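Local coordinates for biliverdin reductase (PDB 5B3T), which probably reduces the heme breakdown product biliverdin to bilirubin, using an NAD(P)H cofactor held by a Rossmann-fold domain, at residues Q64-Q67 / A68-D72; Q289-E292 / A293-Y297; S311-A314 / L315-D319. All blocks are in the same frame, centred on the assembly; numbering follows the deposited sequence.

Contact 1. Residues Q64-Q67 / A68-D72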
ATOM      1  N   GLN A  64       3.053 -24.073   5.966  1.00 22.21           N
ATOM      2  CA  GLN A  64       1.880 -24.100   6.834  1.00 20.42           C
ATOM      3  C   GLN A  64       1.781 -22.857   7.711  1.00 20.96           C
ATOM      4  O   GLN A  64       0.675 -22.461   8.096  1.00 18.97           O
ATOM      5  CB  GLN A  64       1.890 -25.368   7.693  1.00 22.34           C
ATOM      6  CG  GLN A  64       3.133 -25.543   8.556  1.00 21.27           C
ATOM      7  CD  GLN A  64       2.929 -25.046   9.975  1.00 21.79           C
ATOM      8  OE1 GLN A  64       1.821 -24.679  10.362  1.00 21.29           O
ATOM      9  NE2 GLN A  64       4.001 -25.043  10.762  1.00 22.28           N
ATOM     10  N   SER A  65       2.911 -22.228   8.031  1.00 19.11           N
ATOM     11  CA  SER A  65       2.936 -20.984   8.787  1.00 20.09           C
ATOM     12  C   SER A  65       3.925 -20.027   8.138  1.00 18.65           C
ATOM     13  O   SER A  65       4.905 -20.455   7.521  1.00 18.37           O
ATOM     14  CB  SER A  65       3.325 -21.220  10.254  1.00 18.95           C
ATOM     15  OG  SER A  65       4.669 -21.659  10.363  1.00 17.07           O
ATOM     16  N   TRP A  66       3.666 -18.724   8.272  1.00 17.88           N
ATOM     17  CA  TRP A  66       4.637 -17.763   7.759  1.00 18.83           C
ATOM     18  C   TRP A  66       5.900 -17.745   8.612  1.00 18.18           C
ATOM     19  O   TRP A  66       6.985 -17.453   8.097  1.00 18.38           O
ATOM     20  CB  TRP A  66       4.024 -16.360   7.650  1.00 17.39           C
ATOM     21  CG  TRP A  66       3.561 -15.713   8.930  1.00 16.89           C
ATOM     22  CD1 TRP A  66       2.272 -15.598   9.369  1.00 17.00           C
ATOM     23  CD2 TRP A  66       4.375 -15.046   9.905  1.00 15.73           C
ATOM     24  NE1 TRP A  66       2.238 -14.921  10.565  1.00 16.42           N
ATOM     25  CE2 TRP A  66       3.514 -14.571  10.915  1.00 17.70           C
ATOM     26  CE3 TRP A  66       5.749 -14.813  10.027  1.00 17.15           C
ATOM     27  CZ2 TRP A  66       3.983 -13.880  12.032  1.00 16.09           C
ATOM     28  CZ3 TRP A  66       6.212 -14.129  11.136  1.00 18.28           C
ATOM     29  CH2 TRP A  66       5.331 -13.669  12.123  1.00 17.39           C
ATOM     30  N   GLN A  67       5.782 -18.068   9.905  1.00 17.47           N
ATOM     31  CA  GLN A  67       6.966 -18.191  10.751  1.00 18.49           C
ATOM     32  C   GLN A  67       7.933 -19.229  10.199  1.00 19.09           C
ATOM     33  O   GLN A  67       9.150 -19.010  10.181  1.00 18.67           O
ATOM     34  CB  GLN A  67       6.561 -18.556  12.183  1.00 19.44           C
ATOM     35  CG  GLN A  67       5.752 -17.496  12.913  1.00 18.58           C
ATOM     36  CD  GLN A  67       4.264 -17.618  12.665  1.00 18.70           C
ATOM     37  OE1 GLN A  67       3.832 -18.238  11.692  1.00 18.63           O
ATOM     38  NE2 GLN A  67       3.467 -17.031  13.551  1.00 20.06           N
ATOM     39  N   ALA A  68       7.409 -20.367   9.739  1.00 19.10           N
ATOM     40  CA  ALA A  68       8.265 -21.379   9.132  1.00 20.92           C
ATOM     41  C   ALA A  68       8.864 -20.882   7.822  1.00 20.95           C
ATOM     42  O   ALA A  68      10.026 -21.176   7.514  1.00 21.19           O
ATOM     43  CB  ALA A  68       7.478 -22.670   8.904  1.00 20.71           C
ATOM     44  N   LEU A  69       8.087 -20.132   7.037  1.00 17.89           N
ATOM     45  CA  LEU A  69       8.590 -19.608   5.771  1.00 19.58           C
ATOM     46  C   LEU A  69       9.793 -18.700   5.987  1.00 19.23           C
ATOM     47  O   LEU A  69      10.830 -18.860   5.336  1.00 19.56           O
ATOM     48  CB  LEU A  69       7.478 -18.858   5.031  1.00 18.69           C
ATOM     49  CG  LEU A  69       7.807 -18.278   3.650  1.00 19.48           C
ATOM     50  CD1 LEU A  69       6.565 -18.289   2.788  1.00 19.89           C
ATOM     51  CD2 LEU A  69       8.359 -16.856   3.736  1.00 19.44           C
ATOM     52  N   ILE A  70       9.670 -17.729   6.896  1.00 19.63           N
ATOM     53  CA  ILE A  70      10.727 -16.738   7.060  1.00 20.32           C
ATOM     54  C   ILE A  70      11.975 -17.333   7.702  1.00 21.37           C
ATOM     55  O   ILE A  70      13.055 -16.738   7.608  1.00 20.90           O
ATOM     56  CB  ILE A  70      10.215 -15.529   7.868  1.00 19.15           C
ATOM     57  CG1 ILE A  70       9.776 -15.953   9.270  1.00 19.00           C
ATOM     58  CG2 ILE A  70       9.072 -14.836   7.131  1.00 16.88           C
ATOM     59  CD1 ILE A  70      10.716 -15.490  10.366  1.00 22.29           C
ATOM     60  N   ASN A  71      11.863 -18.493   8.346  1.00 20.23           N
ATOM     61  CA  ASN A  71      13.015 -19.159   8.941  1.00 22.50           C
ATOM     62  C   ASN A  71      13.618 -20.229   8.037  1.00 23.13           C
ATOM     63  O   ASN A  71      14.584 -20.887   8.440  1.00 24.51           O
ATOM     64  CB  ASN A  71      12.634 -19.781  10.290  1.00 20.01           C
ATOM     65  CG  ASN A  71      12.503 -18.747  11.394  1.00 21.63           C
ATOM     66  OD1 ASN A  71      13.502 -18.281  11.944  1.00 24.14           O
ATOM     67  ND2 ASN A  71      11.270 -18.389  11.731  1.00 22.25           N
ATOM     68  N   ASP A  72      13.081 -20.416   6.837  1.00 22.26           N
ATOM     69  CA  ASP A  72      13.616 -21.396   5.894  1.00 25.09           C
ATOM     70  C   ASP A  72      15.011 -20.972   5.450  1.00 25.48           C
ATOM     71  O   ASP A  72      15.173 -19.863   4.922  1.00 22.48           O
ATOM     72  CB  ASP A  72      12.679 -21.524   4.689  1.00 24.23           C
ATOM     73  CG  ASP A  72      13.076 -22.644   3.733  1.00 25.87           C
ATOM     74  OD1 ASP A  72      14.231 -23.118   3.769  1.00 28.21           O
ATOM     75  OD2 ASP A  72      12.214 -23.054   2.927  1.00 28.50           O
TER
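Ala68 N donates to Ser65 OG at 3.1 Å with an N-H...acceptor angle of 154°, which makes Ser65 the N-cap of the short helix 66-70. Ser65 OG reaches this N-H because chi1 of 67° sets it between its own backbone N and carbonyl carbon. There it also lies 3.3 Å from Ala68 CB. Leu69 N follows with a bond to Ser65 O, so the side chain and the carbonyl of one residue hold two successive amides of the first turn. The Leu69 side chain turns inward onto Ser42 and Trp44 of strand 38-44 and Val19 of strand 14-19, seating the helix against the parallel sheet of the Rossmann fold. Ile70 N bonds to Trp66 O at 3.0 Å. Ile70 CG1 lies at the edge of the Trp66 ring, 4.3 Å from Trp66 CE3, while one ring face carries Gln67 CD, 3.6 Å above the plane. Trp66 also meets Trp44 edge-to-face. Asn71 ND2 donates to Gln67 O at 2.7 Å, with the acceptor close to the Asn71 amide plane, whereas Asn71 N reaches the same oxygen only weakly, at 3.3 Å.

Contact 2. Residues Q289-E292 / A293-Y297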
ATOM      1  N   GLN A 289       8.774  -3.295 -12.937  1.00 18.22           N
ATOM      2  CA  GLN A 289       9.925  -2.402 -12.838  1.00 20.90           C
ATOM      3  C   GLN A 289      10.480  -2.374 -11.420  1.00 19.74           C
ATOM      4  O   GLN A 289      11.700  -2.376 -11.222  1.00 20.85           O
ATOM      5  CB  GLN A 289       9.545  -0.992 -13.291  1.00 21.27           C
ATOM      6  CG  GLN A 289       9.109  -0.897 -14.747  1.00 23.95           C
ATOM      7  CD  GLN A 289      10.037  -1.650 -15.684  1.00 31.98           C
ATOM      8  OE1 GLN A 289       9.611  -2.556 -16.403  1.00 36.06           O
ATOM      9  NE2 GLN A 289      11.312  -1.279 -15.680  1.00 30.95           N
ATOM     10  N   ASP A 290       9.600  -2.353 -10.417  1.00 17.97           N
ATOM     11  CA  ASP A 290      10.067  -2.340  -9.035  1.00 17.81           C
ATOM     12  C   ASP A 290      10.741  -3.656  -8.668  1.00 18.57           C
ATOM     13  O   ASP A 290      11.794  -3.660  -8.021  1.00 16.75           O
ATOM     14  CB  ASP A 290       8.910  -2.049  -8.085  1.00 18.67           C
ATOM     15  CG  ASP A 290       9.377  -1.820  -6.663  1.00 20.63           C
ATOM     16  OD1 ASP A 290       9.846  -0.700  -6.366  1.00 21.15           O
ATOM     17  OD2 ASP A 290       9.281  -2.759  -5.845  1.00 20.29           O
ATOM     18  N   THR A 291      10.149  -4.782  -9.074  1.00 17.79           N
ATOM     19  CA  THR A 291      10.764  -6.077  -8.799  1.00 18.64           C
ATOM     20  C   THR A 291      12.128  -6.186  -9.466  1.00 19.28           C
ATOM     21  O   THR A 291      13.087  -6.680  -8.862  1.00 18.13           O
ATOM     22  CB  THR A 291       9.852  -7.210  -9.269  1.00 17.77           C
ATOM     23  OG1 THR A 291       8.579  -7.099  -8.625  1.00 16.53           O
ATOM     24  CG2 THR A 291      10.465  -8.564  -8.927  1.00 19.60           C
ATOM     25  N   GLU A 292      12.237  -5.720 -10.713  1.00 18.35           N
ATOM     26  CA  GLU A 292      13.514  -5.788 -11.413  1.00 19.75           C
ATOM     27  C   GLU A 292      14.545  -4.864 -10.776  1.00 21.24           C
ATOM     28  O   GLU A 292      15.737  -5.192 -10.734  1.00 22.00           O
ATOM     29  CB  GLU A 292      13.317  -5.460 -12.893  1.00 20.18           C
ATOM     30  CG  GLU A 292      12.534  -6.532 -13.641  1.00 22.33           C
ATOM     31  CD  GLU A 292      12.263  -6.172 -15.090  1.00 24.00           C
ATOM     32  OE1 GLU A 292      12.450  -4.996 -15.462  1.00 23.42           O
ATOM     33  OE2 GLU A 292      11.864  -7.074 -15.858  1.00 26.00           O
ATOM     34  N   ALA A 293      14.107  -3.709 -10.266  1.00 17.33           N
ATOM     35  CA  ALA A 293      15.022  -2.833  -9.542  1.00 19.26           C
ATOM     36  C   ALA A 293      15.534  -3.505  -8.274  1.00 21.12           C
ATOM     37  O   ALA A 293      16.716  -3.383  -7.930  1.00 19.60           O
ATOM     38  CB  ALA A 293      14.333  -1.509  -9.213  1.00 21.40           C
ATOM     39  N   VAL A 294      14.655  -4.222  -7.567  1.00 19.13           N
ATOM     40  CA  VAL A 294      15.069  -4.946  -6.368  1.00 19.23           C
ATOM     41  C   VAL A 294      16.085  -6.020  -6.723  1.00 18.92           C
ATOM     42  O   VAL A 294      17.114  -6.173  -6.054  1.00 18.81           O
ATOM     43  CB  VAL A 294      13.839  -5.540  -5.654  1.00 19.10           C
ATOM     44  CG1 VAL A 294      14.259  -6.587  -4.639  1.00 18.66           C
ATOM     45  CG2 VAL A 294      13.030  -4.437  -4.980  1.00 19.64           C
ATOM     46  N   LEU A 295      15.816  -6.781  -7.782  1.00 19.01           N
ATOM     47  CA  LEU A 295      16.777  -7.776  -8.242  1.00 22.28           C
ATOM     48  C   LEU A 295      18.104  -7.126  -8.607  1.00 22.39           C
ATOM     49  O   LEU A 295      19.174  -7.661  -8.295  1.00 20.87           O
ATOM     50  CB  LEU A 295      16.196  -8.541  -9.433  1.00 20.49           C
ATOM     51  CG  LEU A 295      15.053  -9.475  -9.029  1.00 20.69           C
ATOM     52  CD1 LEU A 295      14.426 -10.151 -10.234  1.00 22.03           C
ATOM     53  CD2 LEU A 295      15.556 -10.511  -8.035  1.00 22.32           C
ATOM     54  N   ASP A 296      18.052  -5.961  -9.255  1.00 22.60           N
ATOM     55  CA  ASP A 296      19.270  -5.222  -9.574  1.00 24.49           C
ATOM     56  C   ASP A 296      20.074  -4.928  -8.317  1.00 24.11           C
ATOM     57  O   ASP A 296      21.278  -5.199  -8.255  1.00 23.29           O
ATOM     58  CB  ASP A 296      18.922  -3.919 -10.304  1.00 24.59           C
ATOM     59  CG  ASP A 296      19.250  -3.965 -11.793  1.00 29.83           C
ATOM     60  OD1 ASP A 296      18.558  -4.683 -12.554  1.00 30.89           O
ATOM     61  OD2 ASP A 296      20.191  -3.250 -12.213  1.00 41.21           O
ATOM     62  N   TYR A 297      19.416  -4.385  -7.294  1.00 21.50           N
ATOM     63  CA  TYR A 297      20.114  -4.051  -6.056  1.00 21.78           C
ATOM     64  C   TYR A 297      20.752  -5.284  -5.430  1.00 23.35           C
ATOM     65  O   TYR A 297      21.911  -5.247  -5.002  1.00 22.71           O
ATOM     66  CB  TYR A 297      19.163  -3.381  -5.056  1.00 21.39           C
ATOM     67  CG  TYR A 297      19.804  -3.196  -3.709  1.00 22.44           C
ATOM     68  CD1 TYR A 297      20.768  -2.215  -3.515  1.00 23.80           C
ATOM     69  CD2 TYR A 297      19.470  -4.019  -2.638  1.00 23.61           C
ATOM     70  CE1 TYR A 297      21.368  -2.047  -2.290  1.00 24.93           C
ATOM     71  CE2 TYR A 297      20.067  -3.855  -1.412  1.00 25.16           C
ATOM     72  CZ  TYR A 297      21.013  -2.868  -1.244  1.00 25.85           C
ATOM     73  OH  TYR A 297      21.609  -2.701  -0.023  1.00 28.96           O
TER
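Four consecutive i to i+4 bonds tie residues 289-292 to 293-296: Ala293 N to Gln289 O, Val294 N to Asp290 O, Leu295 N to Thr291 O and Asp296 N to Glu292 O, all between 2.9 and 3.0 Å, as expected of a regular alpha-helix. The Leu295 bond is the straightest of the four, with an N-H...acceptor angle of 167°.

Between side chains the touches are sparse. Val294 CG2 lies 4.2 Å from Asp290 OD2, the two side chains meeting at a slant, and the same methyl sits 3.4 Å from Asp290 O. With Val294 CG1 anti to the backbone N (chi1 165°), the other methyl, CG2, falls beside that N and toward the preceding turn. One residue further on, Leu295 CD1 comes within 4.5 Å of Thr291 CG2, and Leu295 CG rests 3.4 Å from Thr291 O.

Helix 283-300, late in the chain of this Gfo/Idh/MocA protein, packs here on the Rossmann fold through its buried side, which carries these pairs. Thr291 and Leu295 both pack on Phe32 of helix 23-34, and Val294 packs on His129 of strand 128-131. Polar groups also cross to the Rossmann elements: Asp290 OD2 forms a salt bridge with Arg28 while Asp290 OD1 accepts from His129 NE2. Thr291 OG1 is bonded to Phe287 O one turn back and to Arg28 NH1.

On another side of the helix, the acids Glu292 and Asp296 are neighbours one turn apart, with Glu292 OE1 and Asp296 OD1 6.8 Å from each other, too far to be in contact. Each acid has a basic partner: Glu292 OE2 pairs with Arg288, and the Asp296 carboxylate is bracketed by Lys302 at OD2 and Arg37 at OD1.

Contact 3. Residues S311-A314 / L315-D319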
ATOM      1  N   SER A 311       7.462   5.937   2.708  1.00 17.29           N
ATOM      2  CA  SER A 311       6.557   5.100   3.489  1.00 16.80           C
ATOM      3  C   SER A 311       6.581   5.475   4.964  1.00 17.54           C
ATOM      4  O   SER A 311       5.565   5.324   5.656  1.00 14.78           O
ATOM      5  CB  SER A 311       6.916   3.627   3.311  1.00 17.54           C
ATOM      6  OG  SER A 311       6.726   3.222   1.967  1.00 17.76           O
ATOM      7  N   LEU A 312       7.721   5.958   5.465  1.00 16.78           N
ATOM      8  CA  LEU A 312       7.780   6.416   6.848  1.00 16.65           C
ATOM      9  C   LEU A 312       6.909   7.645   7.059  1.00 15.76           C
ATOM     10  O   LEU A 312       6.255   7.776   8.100  1.00 15.22           O
ATOM     11  CB  LEU A 312       9.222   6.713   7.256  1.00 17.21           C
ATOM     12  CG  LEU A 312      10.106   5.525   7.635  1.00 19.48           C
ATOM     13  CD1 LEU A 312      11.532   5.993   7.880  1.00 19.75           C
ATOM     14  CD2 LEU A 312       9.551   4.816   8.862  1.00 19.02           C
ATOM     15  N   TYR A 313       6.883   8.561   6.086  1.00 15.48           N
ATOM     16  CA  TYR A 313       6.054   9.749   6.249  1.00 17.73           C
ATOM     17  C   TYR A 313       4.574   9.406   6.150  1.00 14.87           C
ATOM     18  O   TYR A 313       3.757   9.946   6.904  1.00 14.52           O
ATOM     19  CB  TYR A 313       6.411  10.821   5.222  1.00 17.04           C
ATOM     20  CG  TYR A 313       5.629  12.086   5.480  1.00 18.09           C
ATOM     21  CD1 TYR A 313       5.752  12.750   6.692  1.00 17.33           C
ATOM     22  CD2 TYR A 313       4.745  12.596   4.538  1.00 17.40           C
ATOM     23  CE1 TYR A 313       5.037  13.894   6.956  1.00 17.00           C
ATOM     24  CE2 TYR A 313       4.019  13.748   4.795  1.00 17.89           C
ATOM     25  CZ  TYR A 313       4.173  14.391   6.008  1.00 18.66           C
ATOM     26  OH  TYR A 313       3.460  15.533   6.282  1.00 19.36           O
ATOM     27  N   ALA A 314       4.211   8.522   5.216  1.00 14.64           N
ATOM     28  CA  ALA A 314       2.832   8.049   5.146  1.00 14.79           C
ATOM     29  C   ALA A 314       2.408   7.429   6.470  1.00 16.11           C
ATOM     30  O   ALA A 314       1.266   7.601   6.913  1.00 13.86           O
ATOM     31  CB  ALA A 314       2.681   7.043   4.004  1.00 15.31           C
ATOM     32  N   LEU A 315       3.329   6.717   7.123  1.00 14.60           N
ATOM     33  CA  LEU A 315       3.058   6.165   8.444  1.00 14.42           C
ATOM     34  C   LEU A 315       2.873   7.273   9.474  1.00 15.20           C
ATOM     35  O   LEU A 315       1.990   7.187  10.335  1.00 16.86           O
ATOM     36  CB  LEU A 315       4.197   5.221   8.838  1.00 17.20           C
ATOM     37  CG  LEU A 315       4.157   4.392  10.122  1.00 18.64           C
ATOM     38  CD1 LEU A 315       2.778   3.794  10.373  1.00 16.28           C
ATOM     39  CD2 LEU A 315       5.217   3.297  10.033  1.00 16.78           C
ATOM     40  N   GLU A 316       3.688   8.328   9.393  1.00 15.68           N
ATOM     41  CA  GLU A 316       3.519   9.463  10.299  1.00 15.70           C
ATOM     42  C   GLU A 316       2.157  10.117  10.111  1.00 16.15           C
ATOM     43  O   GLU A 316       1.480  10.452  11.090  1.00 15.62           O
ATOM     44  CB  GLU A 316       4.637  10.487  10.086  1.00 16.54           C
ATOM     45  CG  GLU A 316       4.456  11.770  10.890  1.00 18.70           C
ATOM     46  CD  GLU A 316       5.567  12.783  10.654  1.00 18.33           C
ATOM     47  OE1 GLU A 316       6.691  12.370  10.304  1.00 20.10           O
ATOM     48  OE2 GLU A 316       5.313  13.995  10.821  1.00 22.66           O
ATOM     49  N   VAL A 317       1.735  10.301   8.858  1.00 13.99           N
ATOM     50  CA  VAL A 317       0.435  10.909   8.589  1.00 15.56           C
ATOM     51  C   VAL A 317      -0.688  10.042   9.147  1.00 15.11           C
ATOM     52  O   VAL A 317      -1.680  10.553   9.679  1.00 15.83           O
ATOM     53  CB  VAL A 317       0.266  11.157   7.079  1.00 14.92           C
ATOM     54  CG1 VAL A 317      -1.150  11.617   6.769  1.00 14.30           C
ATOM     55  CG2 VAL A 317       1.276  12.183   6.598  1.00 15.42           C
ATOM     56  N   ALA A 318      -0.546   8.718   9.040  1.00 15.06           N
ATOM     57  CA  ALA A 318      -1.569   7.819   9.569  1.00 16.15           C
ATOM     58  C   ALA A 318      -1.638   7.891  11.090  1.00 15.98           C
ATOM     59  O   ALA A 318      -2.732   7.910  11.666  1.00 17.15           O
ATOM     60  CB  ALA A 318      -1.301   6.386   9.108  1.00 14.25           C
ATOM     61  N   ASP A 319      -0.482   7.926  11.760  1.00 16.25           N
ATOM     62  CA  ASP A 319      -0.470   8.118  13.209  1.00 17.74           C
ATOM     63  C   ASP A 319      -1.157   9.421  13.593  1.00 16.33           C
ATOM     64  O   ASP A 319      -1.943   9.464  14.546  1.00 16.62           O
ATOM     65  CB  ASP A 319       0.964   8.106  13.739  1.00 16.49           C
ATOM     66  CG  ASP A 319       1.610   6.742  13.649  1.00 20.47           C
ATOM     67  OD1 ASP A 319       0.882   5.750  13.452  1.00 19.66           O
ATOM     68  OD2 ASP A 319       2.847   6.658  13.803  1.00 20.84           O
TER
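The Tyr313 ring has Val317 CG2 over one face and the Glu316 carboxylate at its edge. The methyl is 3.6 Å above the ring plane and shifted toward the rim. Its distance of 3.9 Å from the ring centroid, 22° off the normal, meets the geometry of a CH-pi contact between residues four apart on the alpha-helix 309-325. This helix falls in the C-terminal alpha/beta region of the Gfo/Idh/MocA family and lies beside helix 111-124 of the Rossmann part.

Glu316 approaches differently. Its carboxylate plane stands 78° from that of the ring, and Glu316 OE1 lies 3.8 Å from Tyr313 CD1, near the ring plane. The two groups thus meet carboxylate to ring edge, where the polarised C-H bonds could weakly favour the acid oxygen. With CG of Tyr313 anti to the backbone N (chi1 -175°), the ring leans along the helix toward the following turn and reaches both partners. Beyond the two segments, the Tyr313 hydroxyl is hydrogen-bonded to Val199 N.

Beneath the side chains, the amides of residues 315-318 donate in turn to the carbonyls of residues 311-314. The Ala314 side chain touches Tyr105, which binds NADP(+) in another structure of this protein, the cofactor being absent here, and Ser187 of helix 183-189, whose Leu186 is touched by Val317. Leu312 faces Lys115 and Gln118 of helix 111-124. Among the backbone bonds, that from Val317 N to Tyr313 O is 2.8 Å long, with the donor nearly in line with the carbonyl at a C=O...N angle of 161°.

How the contacts relate
All three contacts are local, made within single helices, but their settings differ. Contact 3 is the buried one, with six of eight touching residues enclosed; contacts 1 and 2 each have an outward side. Contacts 2 and 3 lie on consecutive helices, 283-300 and 309-325, both in the C-terminal part of the chain, yet their nearest atoms remain about 10 Å apart. Contact 1 lies in the NAD-binding Rossmann part. Chemistry differs with position: contact 1 has a serine N-cap and an asparagine side-chain bond to a backbone carbonyl, contact 2 combines apolar packing with ion pairs to residues beyond its segments, and in contact 3 side chains meet by a CH-pi contact and a carboxylate at a ring edge.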